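PDB 2ON5: Na Glutathione S-transferase 2 from Necator americanus, which binds glutathione and, as a glutathione S-transferase, probably catalyses its conjugation to electrophilic compounds. Local coordinates for residues L71-F75 with G76-K80; P192-K195 with K196-T200. One frame throughout, in Å; residues are numbered along the deposited sequence.

Interaction 1. Residues L71-F75 with G76-K80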
loop_
_atom_site.group_PDB
_atom_site.type_symbol
_atom_site.label_atom_id
_atom_site.label_comp_id
_atom_site.label_asym_id
_atom_site.label_seq_id
_atom_site.Cartn_x
_atom_site.Cartn_y
_atom_site.Cartn_z
ATOM N N LEU A 71 -14.266 2.153 -2.410
ATOM C CA LEU A 71 -15.308 1.912 -3.421
ATOM C C LEU A 71 -15.562 0.432 -3.703
ATOM O O LEU A 71 -16.717 0.019 -3.899
ATOM C CB LEU A 71 -15.004 2.667 -4.725
ATOM C CG LEU A 71 -14.805 4.171 -4.585
ATOM C CD1 LEU A 71 -14.125 4.755 -5.814
ATOM C CD2 LEU A 71 -16.114 4.929 -4.195
ATOM N N SER A 72 -14.510 -0.385 -3.683
ATOM C CA SER A 72 -14.702 -1.807 -3.924
ATOM C C SER A 72 -15.502 -2.436 -2.779
ATOM O O SER A 72 -16.368 -3.262 -3.011
ATOM C CB SER A 72 -13.373 -2.522 -4.080
ATOM O OG SER A 72 -12.776 -2.095 -5.285
ATOM N N ARG A 73 -15.212 -2.042 -1.545
ATOM C CA ARG A 73 -16.032 -2.532 -0.425
ATOM C C ARG A 73 -17.486 -2.118 -0.570
ATOM O O ARG A 73 -18.395 -2.878 -0.233
ATOM C CB ARG A 73 -15.480 -2.062 0.909
ATOM C CG ARG A 73 -14.249 -2.871 1.332
ATOM C CD ARG A 73 -13.857 -2.750 2.811
ATOM N NE ARG A 73 -14.812 -2.036 3.645
ATOM C CZ ARG A 73 -14.570 -1.654 4.913
ATOM N NH1 ARG A 73 -13.398 -1.914 5.485
ATOM N NH2 ARG A 73 -15.483 -0.959 5.587
ATOM N N LYS A 74 -17.716 -0.901 -1.036
ATOM C CA LYS A 74 -19.094 -0.387 -1.175
ATOM C C LYS A 74 -19.865 -1.110 -2.301
ATOM O O LYS A 74 -21.096 -1.343 -2.211
ATOM C CB LYS A 74 -19.033 1.136 -1.430
ATOM C CG LYS A 74 -20.374 1.830 -1.486
ATOM C CD LYS A 74 -20.217 3.254 -1.946
ATOM C CE LYS A 74 -19.418 4.067 -0.932
ATOM N NZ LYS A 74 -20.259 4.441 0.215
ATOM N N PHE A 75 -19.151 -1.482 -3.358
ATOM C CA PHE A 75 -19.811 -1.930 -4.595
ATOM C C PHE A 75 -19.653 -3.408 -4.924
ATOM O O PHE A 75 -20.196 -3.863 -5.916
ATOM C CB PHE A 75 -19.318 -1.099 -5.808
ATOM C CG PHE A 75 -19.671 0.380 -5.733
ATOM C CD1 PHE A 75 -18.728 1.348 -6.082
ATOM C CD2 PHE A 75 -20.931 0.793 -5.317
ATOM C CE1 PHE A 75 -19.034 2.709 -6.043
ATOM C CE2 PHE A 75 -21.261 2.172 -5.247
ATOM C CZ PHE A 75 -20.304 3.127 -5.604
ATOM N N GLY A 76 -18.880 -4.137 -4.118
ATOM C CA GLY A 76 -18.850 -5.600 -4.214
ATOM C C GLY A 76 -17.664 -6.169 -4.968
ATOM O O GLY A 76 -17.754 -7.289 -5.468
ATOM N N PHE A 77 -16.554 -5.413 -5.021
ATOM C CA PHE A 77 -15.324 -5.832 -5.730
ATOM C C PHE A 77 -14.081 -5.958 -4.834
ATOM O O PHE A 77 -12.958 -5.866 -5.312
ATOM C CB PHE A 77 -15.034 -4.862 -6.871
ATOM C CG PHE A 77 -16.224 -4.638 -7.745
ATOM C CD1 PHE A 77 -16.739 -5.689 -8.509
ATOM C CD2 PHE A 77 -16.866 -3.430 -7.750
ATOM C CE1 PHE A 77 -17.882 -5.507 -9.293
ATOM C CE2 PHE A 77 -18.010 -3.232 -8.530
ATOM C CZ PHE A 77 -18.510 -4.274 -9.292
ATOM N N ALA A 78 -14.296 -6.120 -3.534
ATOM C CA ALA A 78 -13.178 -6.147 -2.577
ATOM C C ALA A 78 -12.786 -7.576 -2.167
ATOM O O ALA A 78 -11.784 -7.768 -1.471
ATOM C CB ALA A 78 -13.536 -5.350 -1.297
ATOM N N GLY A 79 -13.596 -8.559 -2.543
ATOM C CA GLY A 79 -13.482 -9.915 -1.962
ATOM C C GLY A 79 -14.779 -10.355 -1.325
ATOM O O GLY A 79 -15.573 -9.517 -0.865
ATOM N N LYS A 80 -14.995 -11.665 -1.269
ATOM C CA LYS A 80 -16.323 -12.222 -0.860
ATOM C C LYS A 80 -16.454 -12.453 0.668
ATOM O O LYS A 80 -17.574 -12.511 1.194
ATOM C CB LYS A 80 -16.617 -13.495 -1.676
ATOM C CG LYS A 80 -17.909 -14.284 -1.333
ATOM C CD LYS A 80 -18.119 -15.493 -2.311
ATOM C CE LYS A 80 -19.266 -16.401 -1.793
ATOM N NZ LYS A 80 -19.041 -17.878 -2.071
#
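With CG of Phe77 anti to its own carbonyl carbon (chi1 -51°), the phenyl ring lies against the backbone and CB of Phe75. Phe75 O lies over one face of this ring, 3.5 Å from Phe77 CE2, and Phe75 CB rests against the same carbon. At the root of the ring, Phe77 CB approaches Ser72 OG at 3.9 Å. Serine suits this place: it is small enough for the chain to turn closely past, and Ala68 O, one turn earlier, satisfies its hydroxyl. The turn itself hangs on one acceptor: Ser72 O takes Gly76 N at 2.9 Å and Phe77 N at 2.9 Å, the two donors arriving from opposite faces of the carbonyl plane. Ala78 CB packs 3.7 Å from Arg73 CG, a short methyl beside the arginine's aliphatic stem, whose guanidinium reaches a salt bridge with Glu85 of the second subunit. Gly76 adopts positive phi (100°), a region that residues with a CB enter less readily, because CB comes close to the preceding carbonyl oxygen. This left-handed backbone just after the helix, with a Schellman motif's six-to-one bond (Phe77 N to Ser72 O) but not its five-to-two partner, makes a related glycine C-cap.

Interaction 2. Residues P192-K195 with K196-T200; sequences PALK and KWIET
Backbone hydrogen bonds of the i to i+4 kind join Pro192-Lys195 to Lys196-Thr200. Lys196 N donates to Pro192 O at 3.0 Å and Ile198 N to Leu194 O at 2.9 Å, while Trp197 N comes to Ala193 O from above the carbonyl plane in a longer bond of 3.2 Å. Glu199 N to Lys195 O is the last between the two segments. Proline fits the first turn, where its missing N-H costs no bond within the helix.

Apolar contacts follow the inner side. Leu194, its CG anti to the backbone N (chi1 -175°), sets CG 3.8 Å from CD1 of the branched Ile198 one turn on. Leu194 CD1 stands at the edge of the Trp197 indole, near its plane, 4.2 Å from Trp197 CD1. This is the last helix of the all-helical C-terminal domain of the glutathione S-transferase fold; Leu194 and the broad indole of Trp197 pack on helix 16-25 of the thioredoxin-like domain, where Glu16 takes the ring's one N-H.

Polar side chains occupy the exposed side. Glu199 runs extended past the backbone, CG 3.2 Å from Lys195 O. Extended Lys195 suits this surface, its aliphatic CE 3.7 Å from Glu199 OE1; Lys195 NZ to Glu199 OE1 is 5.0 Å, so any attraction is probably modest. Thr200 OG1 donates to Lys196 O, folding back onto the helix backbone as threonines in helices often do.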
loop_
_atom_site.group_PDB
_atom_site.type_symbol
_atom_site.label_atom_id
_atom_site.label_comp_id
_atom_site.label_asym_id
_atom_site.label_seq_id
_atom_site.Cartn_x
_atom_site.Cartn_y
_atom_site.Cartn_z
ATOM N N PRO A 192 -18.833 -7.052 -19.617
ATOM C CA PRO A 192 -19.552 -6.057 -20.432
ATOM C C PRO A 192 -19.431 -4.588 -20.021
ATOM O O PRO A 192 -19.092 -3.778 -20.879
ATOM C CB PRO A 192 -20.992 -6.552 -20.382
ATOM C CG PRO A 192 -20.823 -8.039 -20.321
ATOM C CD PRO A 192 -19.707 -8.207 -19.321
ATOM N N ALA A 193 -19.676 -4.243 -18.751
ATOM C CA ALA A 193 -19.594 -2.826 -18.335
ATOM C C ALA A 193 -18.174 -2.240 -18.466
ATOM O O ALA A 193 -17.992 -1.056 -18.751
ATOM C CB ALA A 193 -20.141 -2.631 -16.920
ATOM N N LEU A 194 -17.173 -3.090 -18.279
ATOM C CA LEU A 194 -15.791 -2.684 -18.462
ATOM C C LEU A 194 -15.460 -2.548 -19.949
ATOM O O LEU A 194 -14.822 -1.578 -20.348
ATOM C CB LEU A 194 -14.840 -3.678 -17.773
ATOM C CG LEU A 194 -13.353 -3.313 -17.777
ATOM C CD1 LEU A 194 -13.121 -1.826 -17.430
ATOM C CD2 LEU A 194 -12.558 -4.241 -16.808
ATOM N N LYS A 195 -15.901 -3.514 -20.756
ATOM C CA LYS A 195 -15.654 -3.475 -22.210
ATOM C C LYS A 195 -16.223 -2.177 -22.797
ATOM O O LYS A 195 -15.565 -1.508 -23.602
ATOM C CB LYS A 195 -16.278 -4.685 -22.895
ATOM C CG LYS A 195 -15.946 -4.800 -24.386
ATOM C CD LYS A 195 -16.528 -6.075 -24.953
ATOM C CE LYS A 195 -16.348 -6.103 -26.473
ATOM N NZ LYS A 195 -16.505 -7.483 -27.008
ATOM N N LYS A 196 -17.413 -1.801 -22.340
ATOM C CA LYS A 196 -18.035 -0.555 -22.795
ATOM C C LYS A 196 -17.206 0.660 -22.384
ATOM O O LYS A 196 -16.967 1.551 -23.203
ATOM C CB LYS A 196 -19.469 -0.433 -22.272
ATOM C CG LYS A 196 -20.198 0.837 -22.737
ATOM C CD LYS A 196 -21.669 0.729 -22.396
ATOM C CE LYS A 196 -22.387 2.086 -22.483
ATOM N NZ LYS A 196 -23.732 1.921 -21.879
ATOM N N TRP A 197 -16.752 0.697 -21.129
ATOM C CA TRP A 197 -15.888 1.804 -20.649
ATOM C C TRP A 197 -14.591 1.905 -21.470
ATOM O O TRP A 197 -14.153 2.996 -21.823
ATOM C CB TRP A 197 -15.547 1.683 -19.145
ATOM C CG TRP A 197 -14.429 2.650 -18.708
ATOM C CD1 TRP A 197 -13.168 2.318 -18.294
ATOM C CD2 TRP A 197 -14.487 4.097 -18.682
ATOM N NE1 TRP A 197 -12.439 3.466 -17.999
ATOM C CE2 TRP A 197 -13.227 4.565 -18.236
ATOM C CE3 TRP A 197 -15.479 5.034 -19.006
ATOM C CZ2 TRP A 197 -12.937 5.939 -18.094
ATOM C CZ3 TRP A 197 -15.191 6.411 -18.853
ATOM C CH2 TRP A 197 -13.925 6.843 -18.410
ATOM N N ILE A 198 -13.971 0.763 -21.734
ATOM C CA ILE A 198 -12.729 0.717 -22.515
ATOM C C ILE A 198 -12.941 1.241 -23.950
ATOM O O ILE A 198 -12.061 1.914 -24.518
ATOM C CB ILE A 198 -12.121 -0.699 -22.489
ATOM C CG1 ILE A 198 -11.658 -1.017 -21.064
ATOM C CG2 ILE A 198 -10.955 -0.832 -23.500
ATOM C CD1 ILE A 198 -11.338 -2.448 -20.856
ATOM N N GLU A 199 -14.119 0.970 -24.507
ATOM C CA GLU A 199 -14.488 1.468 -25.846
ATOM C C GLU A 199 -14.670 2.979 -25.931
ATOM O O GLU A 199 -14.521 3.564 -27.010
ATOM C CB GLU A 199 -15.774 0.797 -26.325
ATOM C CG GLU A 199 -15.566 -0.646 -26.655
ATOM C CD GLU A 199 -16.842 -1.417 -26.879
ATOM O OE1 GLU A 199 -16.757 -2.537 -27.462
ATOM O OE2 GLU A 199 -17.919 -0.934 -26.455
ATOM N N THR A 200 -15.027 3.605 -24.812
ATOM C CA THR A 200 -15.407 5.022 -24.814
ATOM C C THR A 200 -14.475 5.966 -24.035
ATOM O O THR A 200 -14.572 7.205 -24.176
ATOM C CB THR A 200 -16.853 5.210 -24.304
ATOM O OG1 THR A 200 -16.952 4.771 -22.952
ATOM C CG2 THR A 200 -17.842 4.386 -25.143
#

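In the fold
From the N terminus the chain builds strand 4-9 and helix 16-25, completes the four-stranded sheet, and enters helix 64-75. Interaction 1 ends that helix and turns the chain toward helix 82-101, at the passage from the thioredoxin-like domain to the helical one. Interaction 2 comes much later, along helix 192-200 near the C terminus. Each is local, with no residues between its segments, so neither closes a long loop; they follow in series and neither nest nor cross. The centres of interactions 1 and 2 lie about 19 Å apart, and the nearest atoms of interactions 1 and 2 about 8 Å, without touching. Helix 16-25 is their common neighbour: Ile21 and Leu24 meet residues of interaction 1, Gln20 and Ala23 those of interaction 2.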